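Local coordinates for protein cytochrome c, putative (Shewanella oneidensis, PDB 1SP3) that carries eight covalently attached haems and probably works as a respiratory oxidoreductase that reduces tetrathionate, at residues G80-K84 with A115-M119; T254-K259 with Y271-N277. All blocks are in the same frame, centred on the assembly; numbering follows the deposited sequence.

Overall arrangement
Following the chain from the N terminus, contact 1 comes first: 80-84, a little beyond helix 71-74, meets 115-119 and closes a loop of 30 residues that holds helix 99-102 and the covalent site of haem c #2. It ties the loop after helix 71-74 to the loop after helix 99-102. Contact 2 follows much later, at the edge of regular structure, where the loop after strand 246-251 meets the strands 271-272 and 276-281 of the mixed sheet; 254-259 and 271-277 close a loop of 11 residues there. The two loops lie in series, neither nested nor crossed. The centres of contact 1 and contact 2 are about 29 Å apart, and the two do not touch.

Contact 1 (G80-K84 with A115-M119); sequences GYGWK and AGEPM
Tyr81 and Gly116 bring two irregular chain segments together, their directions 135° apart, and the amide of Gly82 donates to Ala115 O over a short N to O distance of 2.6 Å. Two CXXCH haem-attachment motifs frame the contact: segment 80-84 follows the one with Cys74, Cys77 and His78, and the loop it helps close carries the one with Cys98, Cys101 and His102, axial to haem c #2. A water bridges the same carbonyl, Ala115 O, to the amide of Trp83, so two donors grip that oxygen. Ala115 CB points toward 80-84, lying 3.4 Å from Trp83 O and packing on Lys84 CB. Gly116 CA makes a CH...O contact of 3.3 Å with Gly80 O, and a side chain there would collide with that oxygen. Lys110 bonds both Gly80 O and Gly116 O.

Tyr81 turns its ring along segment 115-119 because CG stands anti to the carbonyl carbon (chi1 -62°). Its hydroxyl bonds to that of Tyr108, while the carboxylate of Glu117 lies by its CB. Pro118 CD approaches CE2 of Tyr81 obliquely at 4.0 Å. At the ring edge, near its plane, Gly116 O comes within 3.3 Å of Tyr81 CD2.

Contact 2 (T254-K259 with Y271-N277); sequences TAGDDK and YQKKKGN
A classic beta bulge shapes the hairpin of strands 271-272 and 276-281, and the loop 254-259 packs on it chiefly through Tyr271 and Lys273. Two residues, Lys275 and Gly276, stand opposite the single Gln272, and its carbonyl oxygen accepts both their amides. The Tyr271 hydroxyl donates to Thr254 O at 2.6 Å and accepts the amide of Asp257, whose N lies 3.2 Å from Tyr271 OH. CG of Tyr271 lies anti to the backbone N (chi1 -178°), which carries the ring toward 254-259, so that its hydroxyl ends between Thr254 O and Asp257 N. Lys259, bent at chi3 and chi4, crosses the Tyr271 side chain at about a right angle and lies over one ring face, its CE in CH-pi contact 3.9 Å above the plane. Its NZ is off-centre, 4.3 Å from the Tyr271 ring centroid, in a cation-pi contact. A phenylalanine here would probably leave Thr254 O and the Asp257 amide without the hydroxyl they share.

The hairpin belongs to the mixed sheet: 276-281 pairs antiparallel with 246-251, the strand that 254-259 follows. Beside the tyrosine, Gly256 N donates to Lys273 O (2.7 Å). Ala255 CB rests against the same Lys273 O at 3.4 Å. The extended Lys273 chain passes Asp257 O with its CG and ends in a salt bridge, NZ meeting Asp258 OD1 on the syn side at 3.1 Å.

Contact 1 (G80-K84 with A115-M119)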
ATOM      1  N   GLY A  80       7.231  -5.111 -14.415  1.00 29.34           N
ATOM      2  CA  GLY A  80       8.046  -4.745 -15.539  1.00 29.00           C
ATOM      3  C   GLY A  80       9.499  -5.151 -15.379  1.00 31.10           C
ATOM      4  O   GLY A  80       9.942  -5.576 -14.250  1.00 32.29           O
ATOM      5  N   TYR A  81      10.295  -4.980 -16.459  1.00 29.17           N
ATOM      6  CA  TYR A  81      11.729  -5.270 -16.375  1.00 30.29           C
ATOM      7  C   TYR A  81      12.579  -4.029 -16.784  1.00 30.41           C
ATOM      8  O   TYR A  81      12.498  -3.631 -17.902  1.00 30.00           O
ATOM      9  CB  TYR A  81      12.123  -6.388 -17.375  1.00 30.41           C
ATOM     10  CG  TYR A  81      11.446  -7.720 -17.138  1.00 27.06           C
ATOM     11  CD1 TYR A  81      10.738  -8.357 -18.176  1.00 27.60           C
ATOM     12  CD2 TYR A  81      11.598  -8.386 -15.924  1.00 23.46           C
ATOM     13  CE1 TYR A  81      10.137  -9.630 -17.950  1.00 28.25           C
ATOM     14  CE2 TYR A  81      11.022  -9.598 -15.715  1.00 25.37           C
ATOM     15  CZ  TYR A  81      10.291 -10.235 -16.725  1.00 27.48           C
ATOM     16  OH  TYR A  81       9.704 -11.479 -16.465  1.00 30.72           O
ATOM     17  N   GLY A  82      13.429  -3.467 -15.908  1.00 31.44           N
ATOM     18  CA  GLY A  82      14.332  -2.380 -16.346  1.00 30.44           C
ATOM     19  C   GLY A  82      13.983  -0.954 -15.933  1.00 31.11           C
ATOM     20  O   GLY A  82      14.687  -0.045 -16.322  1.00 31.50           O
ATOM     21  N   TRP A  83      12.870  -0.720 -15.230  1.00 32.39           N
ATOM     22  CA  TRP A  83      12.542   0.643 -14.818  1.00 32.94           C
ATOM     23  C   TRP A  83      13.553   1.038 -13.711  1.00 33.92           C
ATOM     24  O   TRP A  83      13.430   0.645 -12.549  1.00 33.20           O
ATOM     25  CB  TRP A  83      11.074   0.774 -14.379  1.00 32.88           C
ATOM     26  CG  TRP A  83      10.671   2.150 -13.927  1.00 31.09           C
ATOM     27  CD1 TRP A  83      11.468   3.272 -13.906  1.00 29.89           C
ATOM     28  CD2 TRP A  83       9.405   2.564 -13.480  1.00 26.61           C
ATOM     29  NE1 TRP A  83      10.769   4.351 -13.443  1.00 26.55           N
ATOM     30  CE2 TRP A  83       9.506   3.942 -13.144  1.00 30.00           C
ATOM     31  CE3 TRP A  83       8.218   1.909 -13.222  1.00 24.06           C
ATOM     32  CZ2 TRP A  83       8.450   4.659 -12.621  1.00 24.99           C
ATOM     33  CZ3 TRP A  83       7.164   2.625 -12.745  1.00 24.17           C
ATOM     34  CH2 TRP A  83       7.278   3.961 -12.402  1.00 24.21           C
ATOM     35  N   LYS A  84      14.598   1.742 -14.127  1.00 35.73           N
ATOM     36  CA  LYS A  84      15.722   2.105 -13.234  1.00 37.61           C
ATOM     37  C   LYS A  84      15.864   3.617 -13.091  1.00 37.69           C
ATOM     38  O   LYS A  84      16.523   4.076 -12.180  1.00 39.30           O
ATOM     39  CB  LYS A  84      17.036   1.444 -13.623  1.00 38.12           C
ATOM     40  CG  LYS A  84      17.514   1.834 -14.965  1.00 43.67           C
ATOM     41  CD  LYS A  84      18.921   1.276 -15.299  1.00 53.70           C
ATOM     42  CE  LYS A  84      19.254   1.542 -16.814  1.00 59.16           C
ATOM     43  NZ  LYS A  84      20.740   1.724 -17.203  1.00 62.10           N
ATOM     44  N   ALA A 115      15.841  -3.527 -10.561  1.00 34.11           N
ATOM     45  CA  ALA A 115      14.934  -2.768 -11.448  1.00 33.26           C
ATOM     46  C   ALA A 115      13.912  -3.666 -12.187  1.00 34.08           C
ATOM     47  O   ALA A 115      13.505  -3.356 -13.292  1.00 35.17           O
ATOM     48  CB  ALA A 115      15.760  -1.894 -12.433  1.00 32.19           C
ATOM     49  N   GLY A 116      13.477  -4.762 -11.548  1.00 35.46           N
ATOM     50  CA  GLY A 116      12.408  -5.601 -12.060  1.00 35.26           C
ATOM     51  C   GLY A 116      12.889  -6.944 -12.598  1.00 35.39           C
ATOM     52  O   GLY A 116      12.117  -7.926 -12.693  1.00 35.56           O
ATOM     53  N   GLU A 117      14.172  -6.991 -12.916  1.00 34.95           N
ATOM     54  CA  GLU A 117      14.848  -8.179 -13.463  1.00 36.89           C
ATOM     55  C   GLU A 117      14.714  -9.339 -12.497  1.00 36.27           C
ATOM     56  O   GLU A 117      14.819  -9.133 -11.265  1.00 34.15           O
ATOM     57  CB  GLU A 117      16.340  -7.879 -13.731  1.00 36.66           C
ATOM     58  CG  GLU A 117      16.777  -8.173 -15.134  1.00 44.79           C
ATOM     59  CD  GLU A 117      15.866  -7.588 -16.238  1.00 48.83           C
ATOM     60  OE1 GLU A 117      15.317  -8.413 -17.031  1.00 46.88           O
ATOM     61  OE2 GLU A 117      15.729  -6.330 -16.324  1.00 46.63           O
ATOM     62  N   PRO A 118      14.549 -10.557 -13.051  1.00 37.39           N
ATOM     63  CA  PRO A 118      14.449 -11.757 -12.232  1.00 38.15           C
ATOM     64  C   PRO A 118      15.808 -12.022 -11.612  1.00 39.92           C
ATOM     65  O   PRO A 118      16.805 -11.654 -12.226  1.00 40.87           O
ATOM     66  CB  PRO A 118      14.213 -12.865 -13.270  1.00 38.23           C
ATOM     67  CG  PRO A 118      13.822 -12.180 -14.496  1.00 37.26           C
ATOM     68  CD  PRO A 118      14.573 -10.895 -14.481  1.00 37.60           C
ATOM     69  N   MET A 119      15.850 -12.679 -10.463  1.00 40.66           N
ATOM     70  CA  MET A 119      17.088 -13.253  -9.925  1.00 42.30           C
ATOM     71  C   MET A 119      17.826 -14.129 -10.899  1.00 43.16           C
ATOM     72  O   MET A 119      17.249 -14.809 -11.747  1.00 42.06           O
ATOM     73  CB  MET A 119      16.791 -14.105  -8.680  1.00 41.51           C
ATOM     74  CG  MET A 119      16.289 -13.275  -7.521  1.00 44.93           C
ATOM     75  SD  MET A 119      17.661 -12.342  -6.721  1.00 49.46           S
ATOM     76  CE  MET A 119      18.708 -13.886  -6.076  1.00 47.67           C
TER
HETATM   77  O   HOH W   1      10.652  -2.457 -13.938  1.00 31.14           O

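Contact 2 (T254-K259 with Y271-N277)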
ATOM      1  N   THR A 254      17.102  10.309  13.456  1.00 31.46           N
ATOM      2  CA  THR A 254      18.177   9.650  14.138  1.00 30.05           C
ATOM      3  C   THR A 254      19.115   8.792  13.258  1.00 30.43           C
ATOM      4  O   THR A 254      20.073   8.198  13.783  1.00 30.19           O
ATOM      5  CB  THR A 254      17.575   8.764  15.265  1.00 31.70           C
ATOM      6  OG1 THR A 254      16.686   7.793  14.684  1.00 31.27           O
ATOM      7  CG2 THR A 254      16.725   9.608  16.274  1.00 28.95           C
ATOM      8  N   ALA A 255      18.864   8.704  11.948  1.00 29.98           N
ATOM      9  CA  ALA A 255      19.731   7.845  11.093  1.00 31.70           C
ATOM     10  C   ALA A 255      21.166   8.372  11.139  1.00 31.65           C
ATOM     11  O   ALA A 255      21.371   9.588  11.376  1.00 30.00           O
ATOM     12  CB  ALA A 255      19.257   7.809   9.634  1.00 29.29           C
ATOM     13  N   GLY A 256      22.137   7.492  10.885  1.00 32.46           N
ATOM     14  CA  GLY A 256      23.493   7.944  10.611  1.00 34.37           C
ATOM     15  C   GLY A 256      24.503   7.885  11.749  1.00 36.88           C
ATOM     16  O   GLY A 256      25.676   8.278  11.546  1.00 36.38           O
ATOM     17  N   ASP A 257      24.080   7.398  12.917  1.00 38.63           N
ATOM     18  CA  ASP A 257      24.957   7.223  14.071  1.00 41.12           C
ATOM     19  C   ASP A 257      25.452   5.791  14.219  1.00 44.84           C
ATOM     20  O   ASP A 257      24.823   4.863  13.711  1.00 44.19           O
ATOM     21  CB  ASP A 257      24.225   7.602  15.363  1.00 40.92           C
ATOM     22  CG  ASP A 257      24.110   9.116  15.561  1.00 38.34           C
ATOM     23  OD1 ASP A 257      24.915   9.865  14.931  1.00 40.20           O
ATOM     24  OD2 ASP A 257      23.231   9.648  16.305  1.00 34.97           O
ATOM     25  N   ASP A 258      26.584   5.611  14.927  1.00 48.09           N
ATOM     26  CA  ASP A 258      27.175   4.268  15.147  1.00 51.56           C
ATOM     27  C   ASP A 258      26.849   3.661  16.522  1.00 52.29           C
ATOM     28  O   ASP A 258      27.566   2.807  17.034  1.00 55.17           O
ATOM     29  CB  ASP A 258      28.714   4.236  14.862  1.00 51.89           C
ATOM     30  CG  ASP A 258      29.041   4.538  13.405  1.00 54.05           C
ATOM     31  OD1 ASP A 258      28.621   3.791  12.475  1.00 55.20           O
ATOM     32  OD2 ASP A 258      29.695   5.544  13.080  1.00 59.62           O
ATOM     33  N   LYS A 259      25.766   4.104  17.116  1.00 52.58           N
ATOM     34  CA  LYS A 259      25.217   3.486  18.290  1.00 52.29           C
ATOM     35  C   LYS A 259      24.630   2.104  17.934  1.00 52.64           C
ATOM     36  O   LYS A 259      24.360   1.810  16.754  1.00 53.08           O
ATOM     37  CB  LYS A 259      24.170   4.405  18.932  1.00 51.68           C
ATOM     38  CG  LYS A 259      22.953   4.714  18.073  1.00 52.47           C
ATOM     39  CD  LYS A 259      22.161   5.896  18.640  1.00 53.04           C
ATOM     40  CE  LYS A 259      20.677   5.577  18.681  1.00 52.38           C
ATOM     41  NZ  LYS A 259      19.809   6.800  18.374  1.00 54.70           N
ATOM     42  N   TYR A 271      16.495   0.311  15.987  1.00 33.76           N
ATOM     43  CA  TYR A 271      17.423   1.308  15.463  1.00 35.29           C
ATOM     44  C   TYR A 271      18.249   0.704  14.310  1.00 35.06           C
ATOM     45  O   TYR A 271      18.720  -0.410  14.433  1.00 33.96           O
ATOM     46  CB  TYR A 271      18.407   1.875  16.513  1.00 33.71           C
ATOM     47  CG  TYR A 271      19.263   2.942  15.830  1.00 34.42           C
ATOM     48  CD1 TYR A 271      18.715   4.157  15.500  1.00 28.49           C
ATOM     49  CD2 TYR A 271      20.572   2.685  15.409  1.00 34.36           C
ATOM     50  CE1 TYR A 271      19.433   5.109  14.842  1.00 30.11           C
ATOM     51  CE2 TYR A 271      21.316   3.680  14.770  1.00 33.75           C
ATOM     52  CZ  TYR A 271      20.717   4.895  14.498  1.00 32.27           C
ATOM     53  OH  TYR A 271      21.369   5.910  13.815  1.00 32.89           O
ATOM     54  N   GLN A 272      18.394   1.430  13.205  1.00 34.44           N
ATOM     55  CA  GLN A 272      19.398   1.066  12.224  1.00 35.96           C
ATOM     56  C   GLN A 272      20.022   2.323  11.726  1.00 35.43           C
ATOM     57  O   GLN A 272      19.315   3.336  11.496  1.00 35.04           O
ATOM     58  CB  GLN A 272      18.769   0.337  11.036  1.00 37.04           C
ATOM     59  CG  GLN A 272      18.342  -1.073  11.393  1.00 39.46           C
ATOM     60  CD  GLN A 272      17.804  -1.796  10.169  1.00 48.21           C
ATOM     61  OE1 GLN A 272      18.493  -2.640   9.637  1.00 48.36           O
ATOM     62  NE2 GLN A 272      16.584  -1.439   9.707  1.00 45.30           N
ATOM     63  N   LYS A 273      21.346   2.262  11.532  1.00 35.22           N
ATOM     64  CA  LYS A 273      22.112   3.428  11.159  1.00 34.37           C
ATOM     65  C   LYS A 273      21.551   3.963   9.864  1.00 33.12           C
ATOM     66  O   LYS A 273      21.392   5.170   9.704  1.00 30.83           O
ATOM     67  CB  LYS A 273      23.583   3.079  10.958  1.00 36.07           C
ATOM     68  CG  LYS A 273      24.469   4.267  10.538  1.00 34.07           C
ATOM     69  CD  LYS A 273      25.903   3.802  10.360  1.00 39.60           C
ATOM     70  CE  LYS A 273      26.576   4.689   9.339  1.00 39.36           C
ATOM     71  NZ  LYS A 273      28.041   4.687   9.588  1.00 47.05           N
ATOM     72  N   LYS A 274      21.249   3.057   8.947  1.00 33.26           N
ATOM     73  CA  LYS A 274      20.802   3.457   7.591  1.00 33.58           C
ATOM     74  C   LYS A 274      19.393   4.074   7.553  1.00 32.65           C
ATOM     75  O   LYS A 274      19.048   4.758   6.598  1.00 33.35           O
ATOM     76  CB  LYS A 274      20.757   2.220   6.674  1.00 33.20           C
ATOM     77  CG  LYS A 274      22.049   1.698   6.070  1.00 37.96           C
ATOM     78  CD  LYS A 274      21.603   0.580   5.043  1.00 43.32           C
ATOM     79  CE  LYS A 274      22.710  -0.394   4.630  1.00 52.22           C
ATOM     80  NZ  LYS A 274      23.830   0.302   3.929  1.00 55.09           N
ATOM     81  N   LYS A 275      18.570   3.807   8.555  1.00 31.25           N
ATOM     82  CA  LYS A 275      17.182   4.251   8.490  1.00 32.10           C
ATOM     83  C   LYS A 275      16.604   5.042   9.666  1.00 30.75           C
ATOM     84  O   LYS A 275      15.642   5.681   9.482  1.00 30.14           O
ATOM     85  CB  LYS A 275      16.281   3.019   8.258  1.00 32.83           C
ATOM     86  CG  LYS A 275      16.502   2.339   6.854  1.00 39.41           C
ATOM     87  CD  LYS A 275      15.758   0.979   6.741  1.00 42.04           C
ATOM     88  CE  LYS A 275      16.322   0.089   5.564  1.00 47.19           C
ATOM     89  NZ  LYS A 275      15.503  -1.153   5.251  1.00 44.07           N
ATOM     90  N   GLY A 276      17.123   4.932  10.875  1.00 31.15           N
ATOM     91  CA  GLY A 276      16.607   5.721  12.011  1.00 30.22           C
ATOM     92  C   GLY A 276      15.931   4.801  13.025  1.00 30.86           C
ATOM     93  O   GLY A 276      16.305   3.673  13.121  1.00 29.97           O
ATOM     94  N   ASN A 277      14.973   5.287  13.816  1.00 31.06           N
ATOM     95  CA  ASN A 277      14.306   4.456  14.817  1.00 30.98           C
ATOM     96  C   ASN A 277      12.977   3.966  14.355  1.00 32.09           C
ATOM     97  O   ASN A 277      12.271   4.721  13.655  1.00 33.06           O
ATOM     98  CB  ASN A 277      14.058   5.229  16.107  1.00 31.89           C
ATOM     99  CG  ASN A 277      15.308   5.265  16.983  1.00 36.36           C
ATOM    100  OD1 ASN A 277      15.533   4.371  17.753  1.00 39.71           O
ATOM    101  ND2 ASN A 277      16.188   6.230  16.737  1.00 40.73           N
TER